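Local coordinates for protein SGNH-hydrolase family esterase (Altererythrobacter indicus, PDB 7C2A) that acts as an esterase of the SGNH-hydrolase family and is probably able to release fatty acids from lysophospholipids, at residues E4-L9 against K71-I76; L9-S14 against Q59-V64; F63-Q68 against E102-R107; I109-M114 against Y141-V146. All coordinates share one frame; numbering follows the deposited sequence. Where two conformers were deposited one is given.

Interaction 1 (E4-L9 against K71-I76). With ACT (acetate ion), chain G.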
# COMPACT_ATOMS: atom_id res chain seq x y z
N GLU A 4 -3.04 -5.54 -29.30
CA GLU A 4 -2.23 -4.89 -28.29
C GLU A 4 -2.73 -5.23 -26.90
O GLU A 4 -3.91 -5.54 -26.68
CB GLU A 4 -2.27 -3.37 -28.48
CG GLU A 4 -3.65 -2.81 -28.47
CD GLU A 4 -4.14 -2.52 -29.86
OE1 GLU A 4 -4.52 -1.36 -30.13
OE2 GLU A 4 -4.13 -3.45 -30.70
N SER A 5 -1.82 -5.14 -25.94
CA SER A 5 -2.12 -5.48 -24.56
C SER A 5 -3.05 -4.46 -23.91
O SER A 5 -3.08 -3.28 -24.28
CB SER A 5 -0.82 -5.57 -23.78
OG SER A 5 0.01 -6.60 -24.31
N ARG A 6 -3.78 -4.93 -22.90
CA ARG A 6 -4.63 -4.08 -22.07
C ARG A 6 -3.79 -3.36 -21.03
O ARG A 6 -3.02 -3.98 -20.29
CB ARG A 6 -5.67 -4.93 -21.34
CG ARG A 6 -6.35 -5.99 -22.19
CD ARG A 6 -7.23 -5.38 -23.29
NE ARG A 6 -8.11 -4.32 -22.78
CZ ARG A 6 -9.25 -4.56 -22.13
NH1 ARG A 6 -9.67 -5.80 -21.90
NH2 ARG A 6 -9.98 -3.54 -21.70
N VAL A 7 -3.98 -2.05 -20.91
CA VAL A 7 -3.15 -1.23 -20.05
C VAL A 7 -3.81 -1.07 -18.68
O VAL A 7 -4.95 -0.61 -18.59
CB VAL A 7 -2.86 0.12 -20.71
CG1 VAL A 7 -2.05 1.00 -19.78
CG2 VAL A 7 -2.14 -0.10 -22.04
N ILE A 8 -3.09 -1.44 -17.63
CA ILE A 8 -3.56 -1.31 -16.26
C ILE A 8 -2.56 -0.48 -15.49
O ILE A 8 -1.36 -0.73 -15.56
CB ILE A 8 -3.73 -2.69 -15.58
CG1 ILE A 8 -4.70 -3.57 -16.38
CG2 ILE A 8 -4.17 -2.53 -14.13
CD1 ILE A 8 -4.80 -5.00 -15.88
N LEU A 9 -3.05 0.53 -14.76
CA LEU A 9 -2.19 1.32 -13.89
C LEU A 9 -2.21 0.73 -12.48
O LEU A 9 -3.27 0.62 -11.87
CB LEU A 9 -2.71 2.76 -13.84
CG LEU A 9 -1.94 3.69 -12.91
CD1 LEU A 9 -0.51 3.88 -13.41
CD2 LEU A 9 -2.63 5.04 -12.76
N LYS A 71 -3.71 5.50 -22.36
CA LYS A 71 -4.56 5.75 -21.22
C LYS A 71 -4.88 4.44 -20.50
O LYS A 71 -5.25 3.45 -21.16
CB LYS A 71 -5.86 6.39 -21.70
CG LYS A 71 -6.77 6.84 -20.59
CD LYS A 71 -8.04 7.44 -21.17
CE LYS A 71 -8.86 8.07 -20.08
NZ LYS A 71 -10.04 8.79 -20.64
N PRO A 72 -4.75 4.38 -19.18
CA PRO A 72 -5.10 3.14 -18.48
C PRO A 72 -6.55 2.76 -18.70
O PRO A 72 -7.45 3.61 -18.71
CB PRO A 72 -4.83 3.49 -17.01
CG PRO A 72 -3.78 4.56 -17.08
CD PRO A 72 -4.15 5.38 -18.28
N GLU A 73 -6.77 1.46 -18.86
CA GLU A 73 -8.10 0.90 -18.98
C GLU A 73 -8.66 0.44 -17.64
O GLU A 73 -9.86 0.17 -17.53
CB GLU A 73 -8.08 -0.24 -20.01
CG GLU A 73 -7.57 0.24 -21.38
CD GLU A 73 -7.31 -0.90 -22.36
OE1 GLU A 73 -6.12 -1.18 -22.63
OE2 GLU A 73 -8.29 -1.49 -22.86
N LEU A 74 -7.83 0.42 -16.61
CA LEU A 74 -8.21 0.13 -15.24
C LEU A 74 -7.10 0.72 -14.39
O LEU A 74 -5.92 0.63 -14.76
CB LEU A 74 -8.27 -1.38 -14.99
CG LEU A 74 -8.40 -1.85 -13.53
CD1 LEU A 74 -9.74 -1.43 -12.95
CD2 LEU A 74 -8.25 -3.36 -13.44
N ALA A 75 -7.47 1.34 -13.27
CA ALA A 75 -6.51 1.83 -12.29
C ALA A 75 -6.73 1.07 -10.99
O ALA A 75 -7.84 1.08 -10.45
CB ALA A 75 -6.67 3.33 -12.04
N ILE A 76 -5.67 0.45 -10.48
CA ILE A 76 -5.69 -0.22 -9.19
C ILE A 76 -5.01 0.71 -8.20
O ILE A 76 -3.85 1.07 -8.38
CB ILE A 76 -4.96 -1.57 -9.25
CG1 ILE A 76 -5.48 -2.45 -10.39
CG2 ILE A 76 -5.07 -2.26 -7.90
CD1 ILE A 76 -4.68 -3.74 -10.60
C ACT G . -9.68 -9.00 -22.61
O ACT G . -10.82 -8.61 -22.20
OXT ACT G . -8.59 -8.37 -22.59
CH3 ACT G . -9.62 -10.44 -23.20
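Two parallel strand ends meet where L9 and V7 lie against the 71-76 segment, the short axes running 4.7 Å apart. The close-packed half is at the L9 end. There L9 N donates to L74 O, and I76 N returns a bond to L9 O at 2.8 Å that is almost straight (173°), so L9 is held by its N-H and its carbonyl. On the face that carries I8, the CG2 branch of that residue comes within 3.8 Å of I76 CD1, and L74 CD2 meets the same methyl from another side. On the other face L9 CB rests on the ring of P72 at CG, 3.9 Å away, with the methyl of A75 beside it. The outer half, at the solvent side, depends on polar side chains. V7 O takes the N-H of E73 at 2.8 Å, and E73 reaches back with an extended chain, so that OE1 accepts from V7 N (2.9 Å) while OE2 is gripped side-on by R6. Both NE (2.8 Å) and NH2 of R6 donate to E73 OE2 from the same face of the carboxylate, whose plane is turned 48° from the guanidinium. R6 NH1 binds an acetate, probably from the crystallisation liquor. Replacing E73 by alanine removes both oxygens, which is likely to leave the R6 guanidinium without its carboxylate and V7 N without this acceptor. The pairing joins neighbouring strands of the parallel sheet of an alpha/beta fold, with strand 42-48 on the far edge of 6-12; L65 of helix 54-66 covers L9 and P72, whereas helix 27-35 packs on I8 and I76.

Interaction 2 (L9-S14 against Q59-V64)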
# COMPACT_ATOMS: atom_id res chain seq x y z
N LEU A 9 -3.05 0.53 -14.76
CA LEU A 9 -2.19 1.32 -13.89
C LEU A 9 -2.21 0.73 -12.48
O LEU A 9 -3.27 0.62 -11.87
CB LEU A 9 -2.71 2.76 -13.84
CG LEU A 9 -1.94 3.69 -12.91
CD1 LEU A 9 -0.51 3.88 -13.41
CD2 LEU A 9 -2.63 5.04 -12.76
N ALA A 10 -1.04 0.36 -11.96
CA ALA A 10 -0.90 -0.09 -10.58
C ALA A 10 -0.33 1.07 -9.78
O ALA A 10 0.87 1.33 -9.80
CB ALA A 10 -0.01 -1.34 -10.52
N PHE A 11 -1.21 1.79 -9.08
CA PHE A 11 -0.86 3.05 -8.41
C PHE A 11 -0.82 2.77 -6.91
O PHE A 11 -1.87 2.62 -6.29
CB PHE A 11 -1.91 4.10 -8.75
CG PHE A 11 -1.53 5.50 -8.36
CD1 PHE A 11 -0.57 6.21 -9.07
CD2 PHE A 11 -2.13 6.13 -7.26
CE1 PHE A 11 -0.21 7.51 -8.71
CE2 PHE A 11 -1.79 7.43 -6.90
CZ PHE A 11 -0.83 8.12 -7.62
N GLY A 12 0.37 2.70 -6.34
CA GLY A 12 0.49 2.31 -4.95
C GLY A 12 1.82 2.64 -4.33
O GLY A 12 2.53 3.54 -4.77
N ASP A 13 2.15 1.88 -3.28
CA ASP A 13 3.32 2.15 -2.46
C ASP A 13 4.31 1.00 -2.55
O ASP A 13 4.46 0.40 -3.61
CB ASP A 13 2.92 2.51 -1.01
CG ASP A 13 2.04 1.47 -0.37
OD1 ASP A 13 2.17 0.27 -0.72
OD2 ASP A 13 1.22 1.81 0.52
N SER A 14 4.99 0.68 -1.45
CA SER A 14 6.00 -0.39 -1.48
C SER A 14 5.40 -1.75 -1.82
O SER A 14 6.14 -2.63 -2.27
CB SER A 14 6.76 -0.46 -0.16
OG SER A 14 5.87 -0.65 0.92
N GLN A 59 -0.52 14.00 -4.81
CA GLN A 59 0.37 14.99 -5.42
C GLN A 59 0.81 14.58 -6.82
O GLN A 59 1.07 15.46 -7.66
CB GLN A 59 1.58 15.19 -4.53
CG GLN A 59 2.44 16.38 -4.93
CD GLN A 59 1.74 17.70 -4.64
OE1 GLN A 59 1.09 17.84 -3.61
NE2 GLN A 59 1.88 18.66 -5.54
N ARG A 60 0.89 13.28 -7.10
CA ARG A 60 1.45 12.80 -8.36
C ARG A 60 0.45 12.16 -9.31
O ARG A 60 0.83 11.83 -10.43
CB ARG A 60 2.65 11.86 -8.14
CG ARG A 60 2.30 10.54 -7.52
CD ARG A 60 3.51 9.58 -7.47
NE ARG A 60 3.18 8.43 -6.64
CZ ARG A 60 2.98 7.19 -7.08
NH1 ARG A 60 3.15 6.89 -8.36
NH2 ARG A 60 2.62 6.23 -6.23
N ILE A 61 -0.82 11.99 -8.92
CA ILE A 61 -1.72 11.21 -9.77
C ILE A 61 -1.88 11.84 -11.16
O ILE A 61 -1.85 11.14 -12.17
CB ILE A 61 -3.07 10.91 -9.08
CG1 ILE A 61 -3.96 10.06 -10.00
CG2 ILE A 61 -3.81 12.20 -8.68
CD1 ILE A 61 -3.44 8.65 -10.32
N LYS A 62 -2.06 13.16 -11.22
CA LYS A 62 -2.20 13.81 -12.53
C LYS A 62 -0.95 13.62 -13.38
O LYS A 62 -1.05 13.29 -14.57
CB LYS A 62 -2.49 15.30 -12.35
CG LYS A 62 -3.95 15.65 -12.05
CD LYS A 62 -4.10 17.16 -11.88
CE LYS A 62 -5.53 17.57 -11.55
NZ LYS A 62 -6.45 17.42 -12.71
N PHE A 63 0.22 13.82 -12.79
CA PHE A 63 1.47 13.66 -13.53
C PHE A 63 1.62 12.24 -14.05
O PHE A 63 2.02 12.02 -15.20
CB PHE A 63 2.65 14.01 -12.62
CG PHE A 63 3.99 13.83 -13.28
CD1 PHE A 63 4.52 14.84 -14.07
CD2 PHE A 63 4.71 12.66 -13.12
CE1 PHE A 63 5.74 14.69 -14.68
CE2 PHE A 63 5.95 12.52 -13.74
CZ PHE A 63 6.46 13.53 -14.52
N VAL A 64 1.33 11.25 -13.21
CA VAL A 64 1.45 9.85 -13.62
C VAL A 64 0.51 9.56 -14.79
O VAL A 64 0.91 8.93 -15.77
CB VAL A 64 1.20 8.91 -12.42
CG1 VAL A 64 1.03 7.48 -12.88
CG2 VAL A 64 2.35 9.02 -11.43
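F11 of strand 6-12 is sandwiched between two consecutive residues of helix 54-66, R60 and I61, with the strand and helix running nearly antiparallel. The pi contacts carry most of the interaction. The CD1 methyl of I61 sits 3.7 Å from the centroid of the F11 ring and only 10° off its normal, a CH-pi contact over the centre of one face. Against the opposite face lies the guanidinium of R60, stacked with its centre 4.3 Å from that of the ring and its plane inclined by 30°; the closest pair is R60 NH1 and F11 CE1 at 3.4 Å. R60 starts from the crowded position between backbone N and carbonyl carbon (chi1 68°) and then runs extended to NE, which carries the flat group across the ring. Plain apolar contacts surround these. V64 CG2 approaches F11 CE1 at the ring edge, 4.0 Å away, while the other V64 branch, CG1, meets L9 CD1 at the same 4.0 Å. Toward the end of the strand, R60 NH2 comes to 3.1 Å from G12 O, near the guanidinium plane. Outside the two segments NE of R60 forms a salt bridge with D52, and NH1 donates to the carbonyl of A47 on strand 42-48. Helix and sheet are thus joined here through side chains, in the manner of a layered alpha/beta fold. With these polar partners, R60 can present a cationic face to the aromatic ring; they probably offset the cost of removing its charge from water, while the ring face itself offers a favourable surface.

Interaction 3 (F63-Q68 against E102-R107); sequences FVLDSQ and EELQRR
The last turns of helix 54-66 and helix 90-106 lie side by side, running in roughly the same direction, with their backbones well separated, L65 and L104 being the nearest pair at 8.8 Å between CA atoms, so side chains alone bridge the gap. L65 points at the second helix: its CD1 lies 4.0 Å from L104 CD2, and its CB sits over one face of the R107 guanidinium, 3.5 Å from NH1. R107, just past the end of its helix, runs extended from CG to NE alongside L65 and in the opposite direction. With NH1 and NH2 it then grips D66 OD1 end-on, at 3.0 and 2.9 Å, the oxygen lying in the guanidinium plane. The adjacent edge of the same guanidinium is taken by E103 OE2, bonded by R107 NE at 2.8 Å and again by NH2. R106 NH2 adds a third nitrogen to E103 OE2 (2.9 Å), while K62 of the first helix bridges E103 OE1. A methionine in place of R107 would probably leave D66 without its charge partner and free to turn, and take two donors from E103, which R106 and K62 would still hold. Two acids and two arginines therefore form a salt-bridge network over the leucine contact, with R107 joining D66 to E103 across the helices; below it, L65 and L104 face the strands, as neighbouring helices on one side of a parallel sheet do in an alpha/beta/alpha sandwich.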
# COMPACT_ATOMS: atom_id res chain seq x y z
N PHE A 63 0.22 13.82 -12.79
CA PHE A 63 1.47 13.66 -13.53
C PHE A 63 1.62 12.24 -14.05
O PHE A 63 2.02 12.02 -15.20
CB PHE A 63 2.65 14.01 -12.62
CG PHE A 63 3.99 13.83 -13.28
CD1 PHE A 63 4.52 14.84 -14.07
CD2 PHE A 63 4.71 12.66 -13.12
CE1 PHE A 63 5.74 14.69 -14.68
CE2 PHE A 63 5.95 12.52 -13.74
CZ PHE A 63 6.46 13.53 -14.52
N VAL A 64 1.33 11.25 -13.21
CA VAL A 64 1.45 9.85 -13.62
C VAL A 64 0.51 9.56 -14.79
O VAL A 64 0.91 8.93 -15.77
CB VAL A 64 1.20 8.91 -12.42
CG1 VAL A 64 1.03 7.48 -12.88
CG2 VAL A 64 2.35 9.02 -11.43
N LEU A 65 -0.72 10.04 -14.71
CA LEU A 65 -1.66 9.81 -15.81
C LEU A 65 -1.23 10.55 -17.08
O LEU A 65 -1.27 9.98 -18.18
CB LEU A 65 -3.06 10.25 -15.38
CG LEU A 65 -3.68 9.36 -14.31
CD1 LEU A 65 -4.91 10.02 -13.73
CD2 LEU A 65 -4.01 7.97 -14.87
N ASP A 66 -0.81 11.80 -16.94
CA ASP A 66 -0.37 12.59 -18.09
C ASP A 66 0.90 12.04 -18.71
O ASP A 66 1.20 12.36 -19.87
CB ASP A 66 -0.13 14.05 -17.68
CG ASP A 66 -1.40 14.80 -17.34
OD1 ASP A 66 -2.51 14.32 -17.64
OD2 ASP A 66 -1.28 15.90 -16.76
N SER A 67 1.67 11.26 -17.97
CA SER A 67 2.90 10.68 -18.49
C SER A 67 2.66 9.44 -19.33
O SER A 67 3.60 8.97 -19.97
CB SER A 67 3.85 10.32 -17.35
OG SER A 67 4.29 11.49 -16.69
N GLN A 68 1.44 8.91 -19.35
CA GLN A 68 1.19 7.63 -20.00
C GLN A 68 1.00 7.81 -21.50
O GLN A 68 0.15 8.59 -21.92
CB GLN A 68 -0.07 7.00 -19.43
CG GLN A 68 0.06 6.64 -17.97
CD GLN A 68 1.35 5.92 -17.69
OE1 GLN A 68 1.71 4.96 -18.38
NE2 GLN A 68 2.06 6.37 -16.67
N GLU A 102 -11.30 10.89 -7.54
CA GLU A 102 -12.01 11.90 -8.31
C GLU A 102 -11.30 12.19 -9.62
O GLU A 102 -11.94 12.39 -10.65
CB GLU A 102 -12.18 13.16 -7.48
CG GLU A 102 -13.40 13.10 -6.60
CD GLU A 102 -13.51 14.23 -5.60
OE1 GLU A 102 -12.69 15.18 -5.66
OE2 GLU A 102 -14.42 14.17 -4.74
N GLU A 103 -9.97 12.25 -9.60
CA GLU A 103 -9.22 12.45 -10.83
C GLU A 103 -9.41 11.28 -11.79
O GLU A 103 -9.62 11.48 -13.00
CB GLU A 103 -7.75 12.68 -10.50
CG GLU A 103 -6.86 12.88 -11.72
CD GLU A 103 -7.20 14.12 -12.53
OE1 GLU A 103 -7.90 15.02 -12.02
OE2 GLU A 103 -6.77 14.20 -13.70
N LEU A 104 -9.33 10.05 -11.29
CA LEU A 104 -9.56 8.89 -12.15
C LEU A 104 -10.97 8.90 -12.72
O LEU A 104 -11.17 8.63 -13.91
CB LEU A 104 -9.31 7.60 -11.35
CG LEU A 104 -7.84 7.39 -10.99
CD1 LEU A 104 -7.69 6.36 -9.87
CD2 LEU A 104 -7.02 6.98 -12.20
N GLN A 105 -11.96 9.24 -11.88
CA GLN A 105 -13.34 9.29 -12.34
C GLN A 105 -13.54 10.37 -13.39
O GLN A 105 -14.28 10.18 -14.36
CB GLN A 105 -14.25 9.53 -11.14
CG GLN A 105 -15.70 9.14 -11.35
CD GLN A 105 -16.48 9.21 -10.06
OE1 GLN A 105 -16.46 10.23 -9.37
NE2 GLN A 105 -17.16 8.12 -9.71
N ARG A 106 -12.91 11.53 -13.20
CA ARG A 106 -13.01 12.58 -14.21
C ARG A 106 -12.59 12.06 -15.57
O ARG A 106 -13.22 12.36 -16.59
CB ARG A 106 -12.14 13.77 -13.80
CG ARG A 106 -12.26 14.98 -14.69
CD ARG A 106 -11.33 16.07 -14.20
NE ARG A 106 -9.93 15.75 -14.48
CZ ARG A 106 -9.36 15.91 -15.67
NH1 ARG A 106 -10.06 16.39 -16.69
NH2 ARG A 106 -8.08 15.59 -15.84
N ARG A 107 -11.53 11.25 -15.61
CA ARG A 107 -11.01 10.71 -16.85
C ARG A 107 -11.72 9.43 -17.27
O ARG A 107 -11.30 8.80 -18.24
CB ARG A 107 -9.51 10.46 -16.74
CG ARG A 107 -8.73 11.69 -16.30
CD ARG A 107 -7.27 11.49 -16.56
NE ARG A 107 -6.48 12.55 -15.94
CZ ARG A 107 -5.31 12.98 -16.41
NH1 ARG A 107 -4.81 12.46 -17.52
NH2 ARG A 107 -4.67 13.94 -15.78

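Interaction 4 (I109-M114 against Y141-V146); sequences IPILLM and YDAKLV
Neighbouring parallel strands at one edge of the central sheet, 111-114 and 144-146, pair L112 with K144, L113 with L145 and M114 with V146. Their short axes lie 4.6 Å apart at 24°. L113 is bound through both backbone polar groups: its N donates to K144 O at 2.8 Å in an almost straight bond (177°), and its O accepts from V146 N. One step earlier, K144 N gives a longer, more bent bond to I111 O (3.1 Å). Before the strands come together fully, a water spans them, accepting from I111 N and donating to D142 O. D142, with its positive phi, is the C-prime residue of a Schellman motif that closes helix 133-140, and the chain turns there into the edge strand. The connection from 111-114 through the intervening helices to 144-146 is a beta-alpha-beta crossover, the repeating element of the flavodoxin-like alpha/beta/alpha fold of SGNH hydrolases. The side chains alternate between the two faces. On the one with L112, the CD1 branch of this leucine is laid over the neighbouring strand, 3.6 Å from K144 O and 3.7 Å from K144 CB. M114 is bent at chi2 (-51°), which swings SD alongside V146 to touch its CG2 at 3.7 Å, the two side chains pointing the same way. On the opposite face, L113 CB meets L145 CD1 at 4.1 Å, with Y134 of helix 133-140 packed on both leucines. At the start of the pairing, I111 CG2 presses on the methyl of A143, while L104 of helix 90-106 touches the same isoleucine.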
# COMPACT_ATOMS: atom_id res chain seq x y z
N ILE A 109 -11.72 6.49 -15.95
CA ILE A 109 -10.87 5.31 -15.79
C ILE A 109 -11.48 4.45 -14.69
O ILE A 109 -11.59 4.92 -13.54
CB ILE A 109 -9.43 5.71 -15.45
CG1 ILE A 109 -8.82 6.50 -16.61
CG2 ILE A 109 -8.62 4.45 -15.15
CD1 ILE A 109 -7.49 7.12 -16.29
N PRO A 110 -11.88 3.21 -14.98
CA PRO A 110 -12.40 2.33 -13.94
C PRO A 110 -11.39 2.11 -12.82
O PRO A 110 -10.18 2.09 -13.04
CB PRO A 110 -12.66 1.02 -14.69
CG PRO A 110 -12.85 1.42 -16.12
CD PRO A 110 -11.91 2.58 -16.31
N ILE A 111 -11.91 1.90 -11.61
CA ILE A 111 -11.11 1.85 -10.40
C ILE A 111 -11.32 0.51 -9.69
O ILE A 111 -12.46 0.08 -9.47
CB ILE A 111 -11.51 2.97 -9.43
CG1 ILE A 111 -11.33 4.35 -10.07
CG2 ILE A 111 -10.72 2.87 -8.12
CD1 ILE A 111 -12.11 5.43 -9.37
N LEU A 112 -10.21 -0.10 -9.28
CA LEU A 112 -10.21 -1.16 -8.28
C LEU A 112 -9.42 -0.66 -7.08
O LEU A 112 -8.25 -0.30 -7.21
CB LEU A 112 -9.58 -2.44 -8.84
CG LEU A 112 -9.43 -3.59 -7.85
CD1 LEU A 112 -10.78 -4.05 -7.34
CD2 LEU A 112 -8.68 -4.74 -8.51
N LEU A 113 -10.06 -0.62 -5.92
CA LEU A 113 -9.44 -0.15 -4.69
C LEU A 113 -8.96 -1.33 -3.86
O LEU A 113 -9.73 -2.25 -3.59
CB LEU A 113 -10.48 0.65 -3.90
CG LEU A 113 -10.00 1.51 -2.73
CD1 LEU A 113 -9.02 2.59 -3.17
CD2 LEU A 113 -11.19 2.14 -2.02
N MET A 114 -7.70 -1.28 -3.44
CA MET A 114 -7.12 -2.35 -2.58
C MET A 114 -7.29 -1.91 -1.12
O MET A 114 -6.64 -0.94 -0.71
CB MET A 114 -5.64 -2.55 -2.90
CG MET A 114 -5.40 -3.13 -4.30
SD MET A 114 -6.40 -4.61 -4.59
CE MET A 114 -5.42 -5.43 -5.85
N TYR A 141 -17.34 6.32 -4.93
CA TYR A 141 -16.75 6.52 -6.25
C TYR A 141 -17.03 5.37 -7.21
O TYR A 141 -16.39 5.29 -8.26
CB TYR A 141 -15.25 6.82 -6.12
CG TYR A 141 -15.05 8.14 -5.42
CD1 TYR A 141 -15.27 9.33 -6.10
CD2 TYR A 141 -14.71 8.21 -4.08
CE1 TYR A 141 -15.13 10.54 -5.47
CE2 TYR A 141 -14.56 9.42 -3.44
CZ TYR A 141 -14.77 10.59 -4.14
OH TYR A 141 -14.63 11.80 -3.50
N ASP A 142 -17.99 4.51 -6.88
CA ASP A 142 -18.38 3.39 -7.74
C ASP A 142 -17.17 2.57 -8.16
O ASP A 142 -16.98 2.25 -9.34
CB ASP A 142 -19.20 3.85 -8.94
CG ASP A 142 -20.47 4.58 -8.55
OD1 ASP A 142 -21.21 4.05 -7.69
OD2 ASP A 142 -20.73 5.67 -9.09
N ALA A 143 -16.32 2.26 -7.19
CA ALA A 143 -15.12 1.49 -7.42
C ALA A 143 -15.32 0.08 -6.90
O ALA A 143 -16.00 -0.13 -5.89
CB ALA A 143 -13.93 2.12 -6.70
N LYS A 144 -14.72 -0.88 -7.59
CA LYS A 144 -14.67 -2.22 -7.02
C LYS A 144 -13.65 -2.23 -5.89
O LYS A 144 -12.71 -1.43 -5.86
CB LYS A 144 -14.31 -3.23 -8.11
CG LYS A 144 -15.47 -3.42 -9.09
CD LYS A 144 -15.11 -4.32 -10.25
CE LYS A 144 -16.35 -4.74 -11.04
NZ LYS A 144 -16.71 -3.74 -12.09
N LEU A 145 -13.87 -3.12 -4.92
CA LEU A 145 -13.06 -3.15 -3.71
C LEU A 145 -12.58 -4.57 -3.45
O LEU A 145 -13.38 -5.51 -3.46
CB LEU A 145 -13.87 -2.67 -2.51
CG LEU A 145 -13.19 -2.81 -1.15
CD1 LEU A 145 -12.03 -1.83 -1.01
CD2 LEU A 145 -14.20 -2.59 -0.03
N VAL A 146 -11.28 -4.73 -3.22
CA VAL A 146 -10.74 -5.89 -2.54
C VAL A 146 -10.70 -5.54 -1.05
O VAL A 146 -9.92 -4.67 -0.66
CB VAL A 146 -9.34 -6.25 -3.05
CG1 VAL A 146 -8.70 -7.30 -2.15
CG2 VAL A 146 -9.40 -6.75 -4.49
O HOH W 1 -14.83 2.33 -11.47

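How the interactions relate
Interactions 1 and 4 are pairings of parallel strands in one sheet, and they adjoin: A75 bonds through its backbone to P110 and L112, so strand 74-78 stands between 6-12 and 111-114. Interactions 2 and 3 share helix 54-66, which meets strand 6-12 in one and helix 90-106 in the other. L9 belongs to both 1 and 2, and its CD2 also packs on L65 of interaction 3. Interaction 2 is buried and relies on stacking and methyl contacts. Interaction 3 has a leucine contact under a salt-bridge network that runs from buried E103 to the exposed D66 and R106, while 1 and 4 are partly buried, built on backbone bonds; 1 adds a salt bridge at its outer end, 4 a water.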